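Local coordinates for protein glycoside hydrolase family 31 (Kribbella flavida DSM 17836, PDB 5X3I) that hydrolyses the alpha-1,3-glucosidic linkages of the cyclic tetrasaccharide cyclobis-(1-6)-alpha-nigerosyl to give isomaltose, at residues W336-W345 against K455-F463. The protein carries 1 engineered substitution. Residues are numbered along the deposited sequence; the frame is centred on the assembly and turned at random.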
loop_
_atom_site.group_PDB
_atom_site.type_symbol
_atom_site.label_atom_id
_atom_site.label_comp_id
_atom_site.label_asym_id
_atom_site.label_seq_id
_atom_site.Cartn_x
_atom_site.Cartn_y
_atom_site.Cartn_z
ATOM N N TRP A 336 18.031 9.356 6.528
ATOM C CA TRP A 336 19.445 9.368 6.216
ATOM C C TRP A 336 19.873 10.579 5.447
ATOM O O TRP A 336 21.063 10.819 5.303
ATOM C CB TRP A 336 19.797 8.133 5.400
ATOM C CG TRP A 336 19.107 8.104 4.064
ATOM C CD1 TRP A 336 17.840 7.658 3.802
ATOM C CD2 TRP A 336 19.642 8.537 2.812
ATOM N NE1 TRP A 336 17.560 7.780 2.459
ATOM C CE2 TRP A 336 18.650 8.313 1.828
ATOM C CE3 TRP A 336 20.867 9.079 2.416
ATOM C CZ2 TRP A 336 18.849 8.612 0.487
ATOM C CZ3 TRP A 336 21.061 9.375 1.078
ATOM C CH2 TRP A 336 20.059 9.142 0.134
ATOM N N SER A 337 18.904 11.366 4.985
ATOM C CA SER A 337 19.185 12.247 3.863
ATOM C C SER A 337 19.164 13.708 4.262
ATOM O O SER A 337 18.856 14.037 5.394
ATOM C CB SER A 337 18.181 12.014 2.719
ATOM O OG SER A 337 16.927 12.651 2.948
ATOM N N ASP A 338 19.453 14.573 3.296
ATOM C CA ASP A 338 19.391 16.017 3.488
ATOM C C ASP A 338 17.969 16.519 3.744
ATOM O O ASP A 338 17.766 17.695 3.988
ATOM C CB ASP A 338 19.995 16.757 2.283
ATOM C CG ASP A 338 19.302 16.431 0.952
ATOM O OD1 ASP A 338 18.175 15.899 0.932
ATOM O OD2 ASP A 338 19.906 16.718 -0.090
ATOM N N GLU A 339 16.991 15.630 3.624
ATOM C CA GLU A 339 15.586 15.992 3.753
ATOM C C GLU A 339 15.198 17.078 2.755
ATOM O O GLU A 339 14.264 17.827 2.985
ATOM C CB GLU A 339 15.247 16.448 5.182
ATOM C CG GLU A 339 15.453 15.391 6.265
ATOM C CD GLU A 339 14.648 14.120 6.021
ATOM O OE1 GLU A 339 13.663 14.152 5.254
ATOM O OE2 GLU A 339 15.001 13.081 6.608
ATOM N N GLN A 340 15.910 17.152 1.638
ATOM C CA GLN A 340 15.486 18.043 0.583
ATOM C C GLN A 340 15.234 17.223 -0.676
ATOM O O GLN A 340 14.097 16.874 -0.948
ATOM C CB GLN A 340 16.519 19.158 0.367
ATOM C CG GLN A 340 16.578 20.116 1.567
ATOM C CD GLN A 340 17.401 21.375 1.337
ATOM O OE1 GLN A 340 17.819 21.682 0.226
ATOM N NE2 GLN A 340 17.641 22.110 2.414
ATOM N N GLY A 341 16.271 16.831 -1.354
ATOM C CA GLY A 341 16.138 15.935 -2.458
ATOM C C GLY A 341 15.952 14.463 -2.131
ATOM O O GLY A 341 15.495 13.751 -2.943
ATOM N N ILE A 342 16.350 14.054 -0.929
ATOM C CA ILE A 342 16.257 12.688 -0.474
ATOM C C ILE A 342 17.031 11.762 -1.399
ATOM O O ILE A 342 16.600 10.687 -1.698
ATOM C CB ILE A 342 14.811 12.187 -0.307
ATOM C CG1 ILE A 342 13.840 13.311 0.029
ATOM C CG2 ILE A 342 14.718 11.085 0.721
ATOM C CD1 ILE A 342 13.996 13.947 1.377
ATOM N N THR A 343 18.171 12.227 -1.854
ATOM C CA THR A 343 19.073 11.428 -2.626
ATOM C C THR A 343 20.518 11.723 -2.237
ATOM O O THR A 343 21.412 11.302 -2.882
ATOM C CB THR A 343 18.816 11.563 -4.149
ATOM O OG1 THR A 343 19.536 10.574 -4.859
ATOM C CG2 THR A 343 19.208 12.933 -4.608
ATOM N N ILE A 344 20.696 12.430 -1.136
ATOM C CA ILE A 344 22.026 12.801 -0.634
ATOM C C ILE A 344 22.117 12.652 0.896
ATOM O O ILE A 344 21.185 13.011 1.599
ATOM C CB ILE A 344 22.360 14.267 -1.037
ATOM C CG1 ILE A 344 22.576 14.375 -2.548
ATOM C CG2 ILE A 344 23.575 14.800 -0.283
ATOM C CD1 ILE A 344 22.722 15.796 -3.041
ATOM N N TRP A 345 23.217 12.106 1.413
ATOM C CA TRP A 345 23.370 11.957 2.866
ATOM C C TRP A 345 23.283 13.324 3.566
ATOM O O TRP A 345 23.855 14.294 3.095
ATOM C CB TRP A 345 24.704 11.290 3.222
ATOM C CG TRP A 345 24.852 9.842 2.850
ATOM C CD1 TRP A 345 25.433 9.335 1.722
ATOM C CD2 TRP A 345 24.452 8.716 3.633
ATOM N NE1 TRP A 345 25.407 7.957 1.750
ATOM C CE2 TRP A 345 24.806 7.555 2.913
ATOM C CE3 TRP A 345 23.829 8.573 4.874
ATOM C CZ2 TRP A 345 24.553 6.282 3.391
ATOM C CZ3 TRP A 345 23.578 7.301 5.344
ATOM C CH2 TRP A 345 23.937 6.174 4.603
ATOM N N LYS A 455 20.318 9.705 -9.975
ATOM C CA LYS A 455 20.739 10.494 -8.822
ATOM C C LYS A 455 21.086 9.605 -7.626
ATOM O O LYS A 455 21.887 9.992 -6.773
ATOM C CB LYS A 455 19.639 11.497 -8.445
ATOM C CG LYS A 455 19.238 12.406 -9.615
ATOM C CD LYS A 455 18.332 13.543 -9.187
ATOM C CE LYS A 455 17.924 14.398 -10.398
ATOM N NZ LYS A 455 19.098 14.902 -11.151
ATOM N N ARG A 456 20.481 8.420 -7.582
ATOM C CA ARG A 456 20.719 7.462 -6.514
ATOM C C ARG A 456 21.818 6.425 -6.843
ATOM O O ARG A 456 22.175 5.607 -5.989
ATOM C CB ARG A 456 19.422 6.725 -6.175
ATOM C CG ARG A 456 18.353 7.555 -5.453
ATOM C CD ARG A 456 17.550 8.471 -6.374
ATOM N NE ARG A 456 16.512 9.132 -5.593
ATOM C CZ ARG A 456 15.851 10.227 -5.947
ATOM N NH1 ARG A 456 16.077 10.824 -7.116
ATOM N NH2 ARG A 456 14.950 10.722 -5.113
ATOM N N ARG A 457 22.327 6.456 -8.071
ATOM C CA ARG A 457 23.215 5.391 -8.535
ATOM C C ARG A 457 24.461 5.227 -7.653
ATOM O O ARG A 457 24.845 4.103 -7.332
ATOM C CB ARG A 457 23.637 5.614 -9.993
ATOM C CG ARG A 457 24.581 4.543 -10.541
ATOM C CD ARG A 457 24.740 4.628 -12.063
ATOM N NE ARG A 457 23.465 4.381 -12.718
ATOM C CZ ARG A 457 22.943 3.173 -12.904
ATOM N NH1 ARG A 457 23.605 2.086 -12.516
ATOM N NH2 ARG A 457 21.759 3.050 -13.489
ATOM N N TYR A 458 25.072 6.338 -7.247
ATOM C CA TYR A 458 26.274 6.263 -6.413
ATOM C C TYR A 458 25.994 5.597 -5.057
ATOM O O TYR A 458 26.899 5.042 -4.441
ATOM C CB TYR A 458 26.880 7.653 -6.199
ATOM C CG TYR A 458 26.148 8.491 -5.178
ATOM C CD1 TYR A 458 24.969 9.143 -5.508
ATOM C CD2 TYR A 458 26.638 8.637 -3.888
ATOM C CE1 TYR A 458 24.295 9.918 -4.579
ATOM C CE2 TYR A 458 25.969 9.413 -2.944
ATOM C CZ TYR A 458 24.795 10.047 -3.301
ATOM O OH TYR A 458 24.118 10.806 -2.387
ATOM N N LEU A 459 24.742 5.627 -4.607
ATOM C CA LEU A 459 24.390 4.986 -3.342
ATOM C C LEU A 459 24.534 3.477 -3.445
ATOM O O LEU A 459 24.985 2.835 -2.496
ATOM C CB LEU A 459 22.969 5.345 -2.901
ATOM C CG LEU A 459 22.660 6.818 -2.651
ATOM C CD1 LEU A 459 21.145 7.042 -2.651
ATOM C CD2 LEU A 459 23.272 7.299 -1.329
ATOM N N VAL A 460 24.136 2.913 -4.584
ATOM C CA VAL A 460 24.313 1.478 -4.820
ATOM C C VAL A 460 25.728 1.106 -5.307
ATOM O O VAL A 460 26.284 0.107 -4.875
ATOM C CB VAL A 460 23.279 0.931 -5.825
ATOM C CG1 VAL A 460 23.395 -0.562 -5.915
ATOM C CG2 VAL A 460 21.865 1.274 -5.380
ATOM N N GLU A 461 26.298 1.895 -6.210
ATOM C CA GLU A 461 27.574 1.520 -6.820
ATOM C C GLU A 461 28.797 1.848 -5.939
ATOM O O GLU A 461 29.707 1.041 -5.832
ATOM C CB GLU A 461 27.702 2.160 -8.206
ATOM C CG GLU A 461 26.682 1.582 -9.175
ATOM C CD GLU A 461 26.897 1.983 -10.621
ATOM O OE1 GLU A 461 27.806 2.781 -10.914
ATOM O OE2 GLU A 461 26.117 1.505 -11.470
ATOM N N HIS A 462 28.810 3.012 -5.307
ATOM C CA HIS A 462 29.889 3.364 -4.389
ATOM C C HIS A 462 29.597 2.848 -2.984
ATOM O O HIS A 462 30.389 2.101 -2.430
ATOM C CB HIS A 462 30.146 4.869 -4.360
ATOM C CG HIS A 462 31.155 5.281 -3.328
ATOM N ND1 HIS A 462 32.502 5.004 -3.447
ATOM C CD2 HIS A 462 31.007 5.932 -2.151
ATOM C CE1 HIS A 462 33.138 5.470 -2.387
ATOM N NE2 HIS A 462 32.255 6.044 -1.590
ATOM N N PHE A 463 28.496 3.294 -2.377
ATOM C CA PHE A 463 28.207 2.904 -0.999
ATOM C C PHE A 463 27.695 1.466 -0.831
ATOM O O PHE A 463 27.597 0.993 0.287
ATOM C CB PHE A 463 27.219 3.895 -0.366
ATOM C CG PHE A 463 27.814 5.242 -0.114
ATOM C CD1 PHE A 463 28.731 5.425 0.910
ATOM C CD2 PHE A 463 27.484 6.323 -0.914
ATOM C CE1 PHE A 463 29.305 6.666 1.136
ATOM C CE2 PHE A 463 28.043 7.561 -0.695
ATOM C CZ PHE A 463 28.959 7.738 0.335
HETATM O O HOH W 1 15.640 13.800 -5.939
HETATM O O HOH W 2 13.581 9.844 -2.564
HETATM O O HOH W 3 25.781 12.058 -0.269
#
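In the TIM barrel of this family 31 glycoside hydrolase, the loop after strand 330-333 packs through Thr343, Trp345 and Trp336 against Arg456, Tyr458, Leu459 and Phe463 of 455-463, the segment that leads toward strand 467-470. Tyr458 OH donates to Thr343 O at 2.8 Å, the carbonyl oxygen lying at the edge of the phenol ring, and water 3 bridges the same hydroxyl to Trp345 N. With OG1 anti to the backbone N (chi1 -168°), Thr343 makes a weak hydrogen bond from OG1 to Lys455 O (3.1 Å), while its CB sits over one guanidinium face of Arg456. Water 1 bonds Gly341 O and, weakly, Arg456 NH1; water 2 accepts from NH2 near Ile342 O. Arg456 also hydrogen-bonds Gln393 OE1 through NE and Trp452 O through NH1. A leucine in place of Arg456 would probably cost water 2 and Gln393 OE1 this donor. Trp345 directs its indole edge at the Phe463 face, T-shaped, with planes at 68° and NE1 3.6 Å from Phe463 CE2. Both Leu459 methyls reach Trp336 (CD1 3.7 Å from CH2), and CD2 also lies 3.8 Å from Trp345 NE1. Leu391 of strand 388-393 touches Trp336 and Leu459, helix 375-384 meets Trp345 and Phe463 through Pro375, and helix 496-510 packs on Arg456.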